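Local coordinates for alpha-1,4-endofucoidanase (Mariniflexile fucanivorans, PDB 6DLH), which hydrolyses alpha-1,4-fucosidic linkages inside fucoidan chains, acting as a retaining endo-enzyme of glycoside hydrolase family 107, at residues A[48-53]-A[81-86]; A[142-147]-A[219-224]; A[542-547]-A[620-625]. One frame throughout, in Å; residues are numbered along the deposited sequence.

Contacts 1 and 2 belong to one parallel sheet in the catalytic part of the enzyme, and both are buried. Contact 1 pairs strands 46-49 and 80-84; contact 2 pairs 143-149 with 222-226. Since 80-84 and 143-149 are themselves neighbours, the two meet directly, and Q82 packs beside Y147. Contact 1 is mostly apolar and closes with a proline, whereas contact 2 adds an ion pair and a threonine hydroxyl bonded to a backbone carbonyl where its strands begin. Contact 3 stands apart, its centre about 33 Å from that of contact 1, in an Ig-like domain. It is only partly buried, with small aliphatic side chains on one face and a water bridge on the other.

Contact 1 of 3, residues A[48-53]-A[81-86]; sequences MLWLPE and VQLPLT
L49 and Q82 lie side by side and point the same way, because each first torsion sets CG opposite the backbone N (chi1 176° in L49, 179° in Q82). The glutamine runs on fully extended, and L49 CD1 rests along its aliphatic stem, 3.6 Å from Q82 CB. A long residue with a polar end suits this place: the stem packs on leucine while NE2 reaches E145 on the next strand. Behind the pair the backbones join in parallel register. Q82 N donates to M48 O at 2.8 Å and W50 N to Q82 O at 3.0 Å, the latter nearly along the C=O axis. The ladder then stops, since P84 has no N-H to offer; its CD sits 3.3 Å from W50 O instead. L51 CD1 closes over the proline ring, 3.6 Å from P84 CB. Just past the strand, W50 CB meets V81 CG1 at 4.0 Å; V81 shares with M48 the sheet face opposite L49 and Q82. W50 CE3 lies 3.9 Å from L83 CD2, the two side chains crossing obliquely. The indole N-H is used elsewhere, on the carbonyl of L395. The two strands are joined through helix 66-71 in a beta-alpha-beta unit, with F68 meeting the W50 ring. Helix 129-139 covers V81 and L83 through L137, and its W133 meets W50 edge-to-face, while strand 143-149 extends the sheet beyond 80-84.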
ATOM      1  N   MET A  48      13.151   0.812   5.134  1.00 22.44           N
ATOM      2  CA  MET A  48      12.017   1.291   5.908  1.00 22.03           C
ATOM      3  C   MET A  48      10.801   0.443   5.539  1.00 23.06           C
ATOM      4  O   MET A  48      10.881  -0.393   4.636  1.00 22.37           O
ATOM      5  CB  MET A  48      11.728   2.767   5.605  1.00 22.32           C
ATOM      6  CG  MET A  48      12.958   3.653   5.676  1.00 21.75           C
ATOM      7  SD  MET A  48      12.611   5.403   5.372  1.00 24.29           S
ATOM      8  CE  MET A  48      11.940   5.940   6.946  1.00 21.95           C
ATOM      9  N   LEU A  49       9.684   0.657   6.249  1.00 22.71           N
ATOM     10  CA  LEU A  49       8.488  -0.137   6.024  1.00 22.91           C
ATOM     11  C   LEU A  49       7.287   0.785   5.865  1.00 23.59           C
ATOM     12  O   LEU A  49       7.053   1.644   6.716  1.00 24.73           O
ATOM     13  CB  LEU A  49       8.268  -1.103   7.197  1.00 22.11           C
ATOM     14  CG  LEU A  49       6.985  -1.932   7.107  1.00 22.28           C
ATOM     15  CD1 LEU A  49       7.045  -2.885   5.925  1.00 21.21           C
ATOM     16  CD2 LEU A  49       6.718  -2.708   8.394  1.00 21.67           C
ATOM     17  N   TRP A  50       6.517   0.562   4.792  1.00 23.21           N
ATOM     18  CA  TRP A  50       5.304   1.322   4.527  1.00 24.13           C
ATOM     19  C   TRP A  50       4.138   0.359   4.315  1.00 24.68           C
ATOM     20  O   TRP A  50       4.043  -0.308   3.279  1.00 25.00           O
ATOM     21  CB  TRP A  50       5.520   2.262   3.333  1.00 23.67           C
ATOM     22  CG  TRP A  50       4.469   3.309   3.148  1.00 24.84           C
ATOM     23  CD1 TRP A  50       4.401   4.531   3.753  1.00 24.76           C
ATOM     24  CD2 TRP A  50       3.342   3.245   2.254  1.00 26.42           C
ATOM     25  NE1 TRP A  50       3.310   5.228   3.307  1.00 24.23           N
ATOM     26  CE2 TRP A  50       2.639   4.464   2.389  1.00 25.64           C
ATOM     27  CE3 TRP A  50       2.857   2.279   1.363  1.00 26.60           C
ATOM     28  CZ2 TRP A  50       1.485   4.738   1.654  1.00 25.87           C
ATOM     29  CZ3 TRP A  50       1.716   2.552   0.637  1.00 27.09           C
ATOM     30  CH2 TRP A  50       1.039   3.763   0.789  1.00 25.50           C
ATOM     31  N   LEU A  51       3.273   0.263   5.331  1.00 24.76           N
ATOM     32  CA  LEU A  51       2.291  -0.808   5.361  1.00 25.54           C
ATOM     33  C   LEU A  51       0.943  -0.263   5.827  1.00 26.09           C
ATOM     34  O   LEU A  51       0.700  -0.089   7.021  1.00 25.16           O
ATOM     35  CB  LEU A  51       2.815  -1.949   6.246  1.00 24.90           C
ATOM     36  CG  LEU A  51       1.903  -3.163   6.433  1.00 26.09           C
ATOM     37  CD1 LEU A  51       1.547  -3.799   5.096  1.00 25.46           C
ATOM     38  CD2 LEU A  51       2.551  -4.199   7.350  1.00 25.87           C
ATOM     39  N   PRO A  52       0.027   0.053   4.884  1.00 26.70           N
ATOM     40  CA  PRO A  52      -1.364   0.349   5.237  1.00 28.19           C
ATOM     41  C   PRO A  52      -2.096  -0.930   5.630  1.00 29.15           C
ATOM     42  O   PRO A  52      -1.665  -2.037   5.288  1.00 28.59           O
ATOM     43  CB  PRO A  52      -1.970   0.935   3.952  1.00 26.50           C
ATOM     44  CG  PRO A  52      -0.780   1.210   3.053  1.00 27.34           C
ATOM     45  CD  PRO A  52       0.291   0.209   3.449  1.00 26.62           C
ATOM     46  N   GLU A  53      -3.207  -0.760   6.352  1.00 29.22           N
ATOM     47  CA  GLU A  53      -3.965  -1.895   6.844  1.00 32.53           C
ATOM     48  C   GLU A  53      -5.395  -1.853   6.307  1.00 34.06           C
ATOM     49  O   GLU A  53      -5.880  -0.800   5.889  1.00 33.56           O
ATOM     50  CB  GLU A  53      -3.947  -1.913   8.371  1.00 34.05           C
ATOM     51  CG  GLU A  53      -2.574  -2.227   8.940  1.00 36.01           C
ATOM     52  CD  GLU A  53      -2.516  -2.265  10.454  1.00 37.11           C
ATOM     53  OE1 GLU A  53      -3.556  -2.574  11.070  1.00 39.32           O
ATOM     54  OE2 GLU A  53      -1.434  -1.981  11.013  1.00 37.10           O
ATOM     55  N   VAL A  81      12.562   0.501   0.619  1.00 23.66           N
ATOM     56  CA  VAL A  81      11.335   0.470   1.396  1.00 22.93           C
ATOM     57  C   VAL A  81      10.628  -0.862   1.132  1.00 25.48           C
ATOM     58  O   VAL A  81      10.552  -1.308  -0.015  1.00 25.31           O
ATOM     59  CB  VAL A  81      10.427   1.657   1.024  1.00 23.73           C
ATOM     60  CG1 VAL A  81       9.085   1.610   1.753  1.00 23.31           C
ATOM     61  CG2 VAL A  81      11.111   3.000   1.242  1.00 21.67           C
ATOM     62  N   GLN A  82      10.107  -1.478   2.206  1.00 24.86           N
ATOM     63  CA  GLN A  82       9.290  -2.679   2.124  1.00 25.74           C
ATOM     64  C   GLN A  82       7.823  -2.291   1.954  1.00 25.47           C
ATOM     65  O   GLN A  82       7.313  -1.444   2.687  1.00 24.45           O
ATOM     66  CB  GLN A  82       9.486  -3.579   3.351  1.00 25.34           C
ATOM     67  CG  GLN A  82       8.622  -4.839   3.326  1.00 24.92           C
ATOM     68  CD  GLN A  82       8.791  -5.751   4.521  1.00 24.69           C
ATOM     69  OE1 GLN A  82       7.816  -6.158   5.147  1.00 24.53           O
ATOM     70  NE2 GLN A  82      10.032  -6.081   4.849  1.00 24.32           N
ATOM     71  N   LEU A  83       7.171  -2.928   0.971  1.00 25.00           N
ATOM     72  CA  LEU A  83       5.766  -2.728   0.653  1.00 26.50           C
ATOM     73  C   LEU A  83       5.033  -4.059   0.786  1.00 27.32           C
ATOM     74  O   LEU A  83       5.616  -5.119   0.569  1.00 29.31           O
ATOM     75  CB  LEU A  83       5.639  -2.240  -0.793  1.00 25.56           C
ATOM     76  CG  LEU A  83       6.361  -0.943  -1.141  1.00 26.32           C
ATOM     77  CD1 LEU A  83       6.431  -0.785  -2.659  1.00 25.61           C
ATOM     78  CD2 LEU A  83       5.664   0.252  -0.499  1.00 25.48           C
ATOM     79  N   PRO A  84       3.725  -4.066   1.112  1.00 28.21           N
ATOM     80  CA  PRO A  84       2.953  -5.305   1.042  1.00 29.32           C
ATOM     81  C   PRO A  84       2.737  -5.645  -0.428  1.00 31.07           C
ATOM     82  O   PRO A  84       2.659  -4.738  -1.259  1.00 29.27           O
ATOM     83  CB  PRO A  84       1.611  -4.904   1.663  1.00 28.55           C
ATOM     84  CG  PRO A  84       1.510  -3.415   1.396  1.00 27.98           C
ATOM     85  CD  PRO A  84       2.926  -2.905   1.533  1.00 27.81           C
ATOM     86  N   LEU A  85       2.724  -6.952  -0.739  1.00 33.02           N
ATOM     87  CA  LEU A  85       1.861  -7.466  -1.794  1.00 34.65           C
ATOM     88  C   LEU A  85       0.607  -8.020  -1.124  1.00 35.89           C
ATOM     89  O   LEU A  85      -0.499  -7.751  -1.581  1.00 36.26           O
ATOM     90  CB  LEU A  85       2.563  -8.533  -2.641  1.00 32.66           C
ATOM     91  CG  LEU A  85       1.651  -9.364  -3.552  1.00 35.41           C
ATOM     92  CD1 LEU A  85       0.782  -8.483  -4.450  1.00 35.20           C
ATOM     93  CD2 LEU A  85       2.458 -10.336  -4.407  1.00 34.33           C
ATOM     94  N   THR A  86       0.805  -8.769  -0.025  1.00 36.14           N
ATOM     95  CA  THR A  86      -0.281  -9.169   0.859  1.00 34.71           C
ATOM     96  C   THR A  86      -0.046  -8.568   2.237  1.00 33.41           C
ATOM     97  O   THR A  86       1.057  -8.115   2.532  1.00 35.04           O
ATOM     98  CB  THR A  86      -0.408 -10.696   0.989  1.00 36.87           C
ATOM     99  OG1 THR A  86       0.323 -11.148   2.131  1.00 37.71           O
ATOM    100  CG2 THR A  86       0.025 -11.444  -0.256  1.00 37.81           C
TER

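Contact 2 of 3, residues A[142-147]-A[219-224]; sequences LRTEIY and LIDAWC
I146 and W223 pair in parallel, on strands 143-147 and 222-224 whose axes approach to 4.4 Å with 25° between their directions. I146 N donates to A222 O at 2.7 Å, and C224 N to I146 O at 2.8 Å. Ahead of this ladder, D221 precedes the strand, and its backbone N bonds to T144 O while its side chain reaches back to T144 N. OD1 accepts T144 N at 3.1 Å, on its anti side but well out of the carboxylate plane, while OD2 lies 3.0 Å from R143 NE in a salt bridge. The arginine reaches it by bending at chi3 (105°); the guanidinium and carboxylate planes stand 75° apart, and the second contact, from NH2 to OD2, is a bent, weak bond. T144 OG1 gives its proton to L219 O at 2.8 Å, in the carbonyl plane on a lone pair; a short hydroxyl suits this site, where helix 129-139 packs close by. Farther along, the branches of I146 divide: CG1 meets I220 CG2 at 3.7 Å, and CG2 touches W223 CZ3 at 3.7 Å. I146 CB and I220 CG2 both lie over one face of the indole, toward its rim. On the other side of the sheet E145, held by Y290, Q82 and T379, passes beside C224. A leucine in place of R143 would probably leave OD2 of D221 without its charged mate and the carboxylate freer to turn. R143 also makes a cation-pi contact with W41. With a cationic partner and a backbone N-H on separate oxygens, D221 is likely to stay ionised, and its two oxygens tie the segment ahead of strand 222-224 to both R143 and the T144 backbone.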
ATOM      1  N   LEU A 142      15.176   4.712  -4.854  1.00 29.63           N
ATOM      2  CA  LEU A 142      15.111   3.654  -3.851  1.00 30.36           C
ATOM      3  C   LEU A 142      14.789   2.304  -4.495  1.00 30.24           C
ATOM      4  O   LEU A 142      14.020   2.237  -5.448  1.00 30.17           O
ATOM      5  CB  LEU A 142      14.039   4.019  -2.813  1.00 29.54           C
ATOM      6  CG  LEU A 142      14.332   5.239  -1.928  1.00 30.58           C
ATOM      7  CD1 LEU A 142      13.083   5.701  -1.187  1.00 29.26           C
ATOM      8  CD2 LEU A 142      15.452   4.954  -0.935  1.00 29.60           C
ATOM      9  N   ARG A 143      15.365   1.230  -3.930  1.00 30.69           N
ATOM     10  CA  ARG A 143      15.039  -0.150  -4.263  1.00 29.97           C
ATOM     11  C   ARG A 143      13.822  -0.570  -3.445  1.00 29.56           C
ATOM     12  O   ARG A 143      13.357   0.193  -2.602  1.00 28.48           O
ATOM     13  CB  ARG A 143      16.254  -1.061  -4.028  1.00 31.15           C
ATOM     14  CG  ARG A 143      17.317  -0.932  -5.111  1.00 32.23           C
ATOM     15  CD  ARG A 143      18.695  -1.473  -4.778  1.00 34.15           C
ATOM     16  NE  ARG A 143      18.879  -2.730  -5.476  1.00 38.59           N
ATOM     17  CZ  ARG A 143      19.723  -2.946  -6.479  1.00 36.95           C
ATOM     18  NH1 ARG A 143      20.834  -2.236  -6.603  1.00 36.51           N
ATOM     19  NH2 ARG A 143      19.446  -3.893  -7.350  1.00 36.52           N
ATOM     20  N   THR A 144      13.288  -1.766  -3.721  1.00 29.55           N
ATOM     21  CA  THR A 144      12.060  -2.206  -3.073  1.00 29.85           C
ATOM     22  C   THR A 144      12.208  -3.637  -2.558  1.00 28.48           C
ATOM     23  O   THR A 144      12.955  -4.444  -3.117  1.00 27.73           O
ATOM     24  CB  THR A 144      10.841  -2.049  -3.995  1.00 31.39           C
ATOM     25  OG1 THR A 144      10.899  -3.106  -4.953  1.00 35.12           O
ATOM     26  CG2 THR A 144      10.821  -0.726  -4.726  1.00 29.41           C
ATOM     27  N   GLU A 145      11.490  -3.911  -1.463  1.00 28.13           N
ATOM     28  CA  GLU A 145      11.353  -5.225  -0.851  1.00 27.08           C
ATOM     29  C   GLU A 145       9.857  -5.473  -0.722  1.00 27.20           C
ATOM     30  O   GLU A 145       9.127  -4.579  -0.301  1.00 29.57           O
ATOM     31  CB  GLU A 145      12.044  -5.243   0.520  1.00 25.78           C
ATOM     32  CG  GLU A 145      11.971  -6.576   1.263  1.00 25.53           C
ATOM     33  CD  GLU A 145      12.529  -6.595   2.691  1.00 26.83           C
ATOM     34  OE1 GLU A 145      12.426  -5.561   3.397  1.00 25.53           O
ATOM     35  OE2 GLU A 145      13.061  -7.655   3.112  1.00 25.54           O
ATOM     36  N   ILE A 146       9.406  -6.675  -1.092  1.00 27.06           N
ATOM     37  CA  ILE A 146       7.978  -6.938  -1.138  1.00 27.28           C
ATOM     38  C   ILE A 146       7.625  -8.013  -0.120  1.00 28.08           C
ATOM     39  O   ILE A 146       8.242  -9.079  -0.104  1.00 29.37           O
ATOM     40  CB  ILE A 146       7.525  -7.309  -2.569  1.00 28.59           C
ATOM     41  CG1 ILE A 146       7.832  -6.194  -3.579  1.00 27.41           C
ATOM     42  CG2 ILE A 146       6.053  -7.705  -2.580  1.00 28.00           C
ATOM     43  CD1 ILE A 146       7.009  -4.933  -3.402  1.00 29.14           C
ATOM     44  N   TYR A 147       6.618  -7.712   0.710  1.00 28.53           N
ATOM     45  CA  TYR A 147       6.161  -8.615   1.750  1.00 31.15           C
ATOM     46  C   TYR A 147       5.006  -9.472   1.239  1.00 33.67           C
ATOM     47  O   TYR A 147       4.027  -8.950   0.711  1.00 34.37           O
ATOM     48  CB  TYR A 147       5.685  -7.839   2.978  1.00 30.63           C
ATOM     49  CG  TYR A 147       5.056  -8.711   4.035  1.00 31.60           C
ATOM     50  CD1 TYR A 147       3.733  -9.129   3.938  1.00 30.35           C
ATOM     51  CD2 TYR A 147       5.789  -9.130   5.136  1.00 30.37           C
ATOM     52  CE1 TYR A 147       3.158  -9.943   4.901  1.00 29.61           C
ATOM     53  CE2 TYR A 147       5.227  -9.932   6.114  1.00 30.67           C
ATOM     54  CZ  TYR A 147       3.907 -10.339   5.997  1.00 30.98           C
ATOM     55  OH  TYR A 147       3.369 -11.130   6.971  1.00 29.43           O
ATOM     56  N   LEU A 219      11.379  -3.763 -10.971  1.00 37.52           N
ATOM     57  CA  LEU A 219      10.838  -2.763 -10.066  1.00 37.09           C
ATOM     58  C   LEU A 219      10.811  -3.325  -8.641  1.00 38.89           C
ATOM     59  O   LEU A 219      10.587  -2.585  -7.681  1.00 36.00           O
ATOM     60  CB  LEU A 219       9.440  -2.352 -10.543  1.00 35.57           C
ATOM     61  CG  LEU A 219       9.375  -1.486 -11.808  1.00 37.53           C
ATOM     62  CD1 LEU A 219       7.930  -1.230 -12.209  1.00 36.01           C
ATOM     63  CD2 LEU A 219      10.101  -0.161 -11.628  1.00 36.14           C
ATOM     64  N   ILE A 220      11.052  -4.642  -8.527  1.00 39.14           N
ATOM     65  CA  ILE A 220      11.060  -5.378  -7.269  1.00 39.13           C
ATOM     66  C   ILE A 220      12.455  -5.957  -7.054  1.00 38.22           C
ATOM     67  O   ILE A 220      12.894  -6.785  -7.848  1.00 43.03           O
ATOM     68  CB  ILE A 220       9.999  -6.496  -7.303  1.00 39.07           C
ATOM     69  CG1 ILE A 220       8.581  -5.921  -7.365  1.00 38.63           C
ATOM     70  CG2 ILE A 220      10.182  -7.452  -6.127  1.00 39.49           C
ATOM     71  CD1 ILE A 220       7.491  -6.961  -7.423  1.00 37.93           C
ATOM     72  N   ASP A 221      13.133  -5.551  -5.969  1.00 33.25           N
ATOM     73  CA  ASP A 221      14.503  -5.999  -5.750  1.00 32.36           C
ATOM     74  C   ASP A 221      14.561  -7.198  -4.804  1.00 30.49           C
ATOM     75  O   ASP A 221      15.527  -7.954  -4.835  1.00 29.71           O
ATOM     76  CB  ASP A 221      15.428  -4.874  -5.275  1.00 31.03           C
ATOM     77  CG  ASP A 221      15.512  -3.717  -6.248  1.00 31.63           C
ATOM     78  OD1 ASP A 221      14.583  -2.897  -6.252  1.00 32.24           O
ATOM     79  OD2 ASP A 221      16.506  -3.650  -6.996  1.00 34.01           O
ATOM     80  N   ALA A 222      13.535  -7.361  -3.959  1.00 32.42           N
ATOM     81  CA  ALA A 222      13.569  -8.358  -2.897  1.00 30.66           C
ATOM     82  C   ALA A 222      12.150  -8.782  -2.550  1.00 29.95           C
ATOM     83  O   ALA A 222      11.234  -7.977  -2.668  1.00 30.44           O
ATOM     84  CB  ALA A 222      14.272  -7.805  -1.674  1.00 28.99           C
ATOM     85  N   TRP A 223      12.006 -10.047  -2.129  1.00 29.99           N
ATOM     86  CA  TRP A 223      10.772 -10.604  -1.600  1.00 29.81           C
ATOM     87  C   TRP A 223      11.051 -11.209  -0.224  1.00 29.98           C
ATOM     88  O   TRP A 223      11.993 -11.979  -0.068  1.00 31.42           O
ATOM     89  CB  TRP A 223      10.244 -11.708  -2.527  1.00 29.94           C
ATOM     90  CG  TRP A 223       9.887 -11.304  -3.925  1.00 29.61           C
ATOM     91  CD1 TRP A 223      10.736 -11.162  -4.982  1.00 28.62           C
ATOM     92  CD2 TRP A 223       8.564 -11.054  -4.430  1.00 29.06           C
ATOM     93  NE1 TRP A 223      10.034 -10.821  -6.105  1.00 32.57           N
ATOM     94  CE2 TRP A 223       8.700 -10.747  -5.798  1.00 30.47           C
ATOM     95  CE3 TRP A 223       7.285 -11.054  -3.862  1.00 30.44           C
ATOM     96  CZ2 TRP A 223       7.604 -10.432  -6.602  1.00 30.36           C
ATOM     97  CZ3 TRP A 223       6.201 -10.739  -4.653  1.00 31.06           C
ATOM     98  CH2 TRP A 223       6.364 -10.431  -6.006  1.00 30.39           C
ATOM     99  N   CYS A 224      10.213 -10.908   0.771  1.00 29.23           N
ATOM    100  CA  CYS A 224      10.340 -11.618   2.033  1.00 30.16           C
ATOM    101  C   CYS A 224       9.024 -12.320   2.347  1.00 30.75           C
ATOM    102  O   CYS A 224       7.979 -11.673   2.374  1.00 31.12           O
ATOM    103  CB  CYS A 224      10.791 -10.703   3.171  1.00 29.50           C
ATOM    104  SG  CYS A 224       9.650  -9.340   3.533  1.00 28.52           S
TER

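Contact 3 of 3, residues A[542-547]-A[620-625]; sequences ATALKD and ITVDHV
A542 pairs with V622, and T543 with D623, in a short parallel ladder whose two faces differ sharply. Three backbone bonds hold it: A542 N to T621 O at 2.9 Å, D623 N to A542 O at 3.1 Å, and A544 N to D623 O at 2.9 Å, the last the straightest at 169°. On the packed face the methyl of A542 lies 3.9 Å from I620 CG2 and also meets V622 CG2. A small methyl suits this spot, with I620 and V622 across the ladder and Y548 also touching it, and F603 of strand 599-608 backs the isoleucine. At the far end V625 CG2, which a first torsion of 173° in CG1 leaves beside the backbone N, faces A544 O and touches L545 CD1 at 3.9 Å, the two side chains crossing at about a right angle. L545 is the third residue of a type II turn running from T543 to K546, and it takes the positive phi of 63° that this position requires. The face of T543 and D623 is looser and partly open to solvent. Here polar side chains are apt: both project from the same face, too far apart to bond directly, and a water spans them, 2.8 Å from T543 OG1 and donating to D623 OD2 at 2.8 Å. Past the strand, H624 ND1 bonds to Y665 OH, and F667 meets the imidazole edge-to-face, joining this domain to the next. Strands 537-543 and 613-623 are the first and last of their sheet in sequence, consistent with the parallel A'-G pairing of immunoglobulin-like beta sandwiches.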
ATOM      1  N   ALA A 542     -22.875   7.296  -8.939  1.00 47.27           N
ATOM      2  CA  ALA A 542     -22.911   7.530  -7.505  1.00 46.72           C
ATOM      3  C   ALA A 542     -24.233   7.008  -6.949  1.00 44.52           C
ATOM      4  O   ALA A 542     -25.133   6.669  -7.708  1.00 46.88           O
ATOM      5  CB  ALA A 542     -22.747   9.005  -7.223  1.00 42.52           C
ATOM      6  N   THR A 543     -24.316   6.930  -5.617  1.00 45.19           N
ATOM      7  CA  THR A 543     -25.546   6.619  -4.907  1.00 44.13           C
ATOM      8  C   THR A 543     -25.739   7.674  -3.823  1.00 47.67           C
ATOM      9  O   THR A 543     -24.788   8.023  -3.125  1.00 46.61           O
ATOM     10  CB  THR A 543     -25.492   5.212  -4.300  1.00 43.91           C
ATOM     11  OG1 THR A 543     -25.175   4.285  -5.338  1.00 44.04           O
ATOM     12  CG2 THR A 543     -26.780   4.805  -3.614  1.00 42.99           C
ATOM     13  N   ALA A 544     -26.969   8.193  -3.706  1.00 48.32           N
ATOM     14  CA  ALA A 544     -27.294   9.173  -2.683  1.00 45.89           C
ATOM     15  C   ALA A 544     -26.996   8.582  -1.308  1.00 46.85           C
ATOM     16  O   ALA A 544     -27.249   7.404  -1.077  1.00 49.69           O
ATOM     17  CB  ALA A 544     -28.747   9.556  -2.795  1.00 46.50           C
ATOM     18  N   LEU A 545     -26.450   9.413  -0.413  1.00 48.49           N
ATOM     19  CA  LEU A 545     -26.175   9.028   0.966  1.00 49.87           C
ATOM     20  C   LEU A 545     -25.152   7.891   0.993  1.00 49.67           C
ATOM     21  O   LEU A 545     -25.270   6.956   1.783  1.00 48.74           O
ATOM     22  CB  LEU A 545     -27.484   8.630   1.667  1.00 48.76           C
ATOM     23  CG  LEU A 545     -28.629   9.646   1.597  1.00 48.20           C
ATOM     24  CD1 LEU A 545     -29.824   9.166   2.403  1.00 46.65           C
ATOM     25  CD2 LEU A 545     -28.188  11.025   2.075  1.00 44.96           C
ATOM     26  N   LYS A 546     -24.159   7.979   0.100  1.00 48.67           N
ATOM     27  CA  LYS A 546     -23.050   7.041   0.041  1.00 48.53           C
ATOM     28  C   LYS A 546     -21.834   7.779  -0.507  1.00 47.29           C
ATOM     29  O   LYS A 546     -21.943   8.510  -1.489  1.00 48.48           O
ATOM     30  CB  LYS A 546     -23.406   5.824  -0.820  1.00 46.82           C
ATOM     31  CG  LYS A 546     -22.381   4.699  -0.801  1.00 46.65           C
ATOM     32  CD  LYS A 546     -22.771   3.504  -1.643  1.00 48.81           C
ATOM     33  CE  LYS A 546     -21.758   2.378  -1.579  1.00 48.40           C
ATOM     34  NZ  LYS A 546     -20.453   2.773  -2.166  1.00 49.29           N
ATOM     35  N   ASP A 547     -20.683   7.584   0.143  1.00 47.70           N
ATOM     36  CA  ASP A 547     -19.454   8.254  -0.250  1.00 48.48           C
ATOM     37  C   ASP A 547     -19.043   7.789  -1.644  1.00 45.88           C
ATOM     38  O   ASP A 547     -18.980   6.592  -1.912  1.00 45.38           O
ATOM     39  CB  ASP A 547     -18.361   8.052   0.799  1.00 54.75           C
ATOM     40  CG  ASP A 547     -18.660   8.789   2.092  1.00 61.74           C
ATOM     41  OD1 ASP A 547     -18.556  10.033   2.086  1.00 67.74           O
ATOM     42  OD2 ASP A 547     -19.017   8.119   3.086  1.00 64.41           O
ATOM     43  N   ILE A 620     -21.825  12.094 -14.037  1.00 42.90           N
ATOM     44  CA  ILE A 620     -22.071  11.059 -13.048  1.00 41.73           C
ATOM     45  C   ILE A 620     -23.575  10.997 -12.823  1.00 42.52           C
ATOM     46  O   ILE A 620     -24.192  12.019 -12.539  1.00 44.12           O
ATOM     47  CB  ILE A 620     -21.352  11.377 -11.719  1.00 40.33           C
ATOM     48  CG1 ILE A 620     -19.853  11.632 -11.900  1.00 40.13           C
ATOM     49  CG2 ILE A 620     -21.628  10.279 -10.701  1.00 40.00           C
ATOM     50  CD1 ILE A 620     -19.162  12.212 -10.681  1.00 37.42           C
ATOM     51  N   THR A 621     -24.144   9.793 -12.921  1.00 44.43           N
ATOM     52  CA  THR A 621     -25.533   9.590 -12.547  1.00 44.58           C
ATOM     53  C   THR A 621     -25.604   9.258 -11.060  1.00 46.47           C
ATOM     54  O   THR A 621     -24.962   8.315 -10.608  1.00 46.78           O
ATOM     55  CB  THR A 621     -26.187   8.501 -13.410  1.00 44.46           C
ATOM     56  OG1 THR A 621     -26.080   8.915 -14.772  1.00 44.97           O
ATOM     57  CG2 THR A 621     -27.638   8.261 -13.058  1.00 40.71           C
ATOM     58  N   VAL A 622     -26.386  10.049 -10.313  1.00 46.30           N
ATOM     59  CA  VAL A 622     -26.701   9.757  -8.923  1.00 45.83           C
ATOM     60  C   VAL A 622     -27.995   8.946  -8.868  1.00 47.32           C
ATOM     61  O   VAL A 622     -29.024   9.396  -9.362  1.00 49.92           O
ATOM     62  CB  VAL A 622     -26.835  11.047  -8.092  1.00 44.36           C
ATOM     63  CG1 VAL A 622     -27.352  10.767  -6.688  1.00 42.39           C
ATOM     64  CG2 VAL A 622     -25.544  11.848  -8.049  1.00 43.49           C
ATOM     65  N   ASP A 623     -27.934   7.761  -8.247  1.00 48.46           N
ATOM     66  CA  ASP A 623     -29.096   6.908  -8.055  1.00 48.55           C
ATOM     67  C   ASP A 623     -29.672   7.151  -6.665  1.00 51.10           C
ATOM     68  O   ASP A 623     -28.962   7.609  -5.771  1.00 53.07           O
ATOM     69  CB  ASP A 623     -28.731   5.426  -8.149  1.00 49.75           C
ATOM     70  CG  ASP A 623     -28.562   4.886  -9.562  1.00 50.95           C
ATOM     71  OD1 ASP A 623     -28.892   5.611 -10.524  1.00 49.64           O
ATOM     72  OD2 ASP A 623     -28.103   3.733  -9.684  1.00 52.93           O
ATOM     73  N   HIS A 624     -30.960   6.819  -6.502  1.00 52.05           N
ATOM     74  CA  HIS A 624     -31.628   6.864  -5.210  1.00 52.64           C
ATOM     75  C   HIS A 624     -31.163   5.685  -4.359  1.00 53.52           C
ATOM     76  O   HIS A 624     -30.766   4.652  -4.893  1.00 53.33           O
ATOM     77  CB  HIS A 624     -33.157   6.868  -5.385  1.00 54.25           C
ATOM     78  CG  HIS A 624     -33.735   8.199  -5.742  1.00 54.35           C
ATOM     79  ND1 HIS A 624     -33.530   9.329  -4.970  1.00 53.38           N
ATOM     80  CD2 HIS A 624     -34.515   8.588  -6.777  1.00 54.26           C
ATOM     81  CE1 HIS A 624     -34.148  10.359  -5.515  1.00 52.51           C
ATOM     82  NE2 HIS A 624     -34.760   9.930  -6.627  1.00 54.72           N
ATOM     83  N   VAL A 625     -31.212   5.863  -3.031  1.00 55.56           N
ATOM     84  CA  VAL A 625     -31.001   4.785  -2.075  1.00 54.77           C
ATOM     85  C   VAL A 625     -32.023   3.690  -2.371  1.00 55.06           C
ATOM     86  O   VAL A 625     -33.196   3.982  -2.577  1.00 57.67           O
ATOM     87  CB  VAL A 625     -31.123   5.297  -0.622  1.00 53.79           C
ATOM     88  CG1 VAL A 625     -31.066   4.171   0.400  1.00 51.13           C
ATOM     89  CG2 VAL A 625     -30.092   6.368  -0.295  1.00 52.46           C
TER
HETATM   90  O   HOH W   1     -26.467   3.191  -7.506  1.00 58.37           O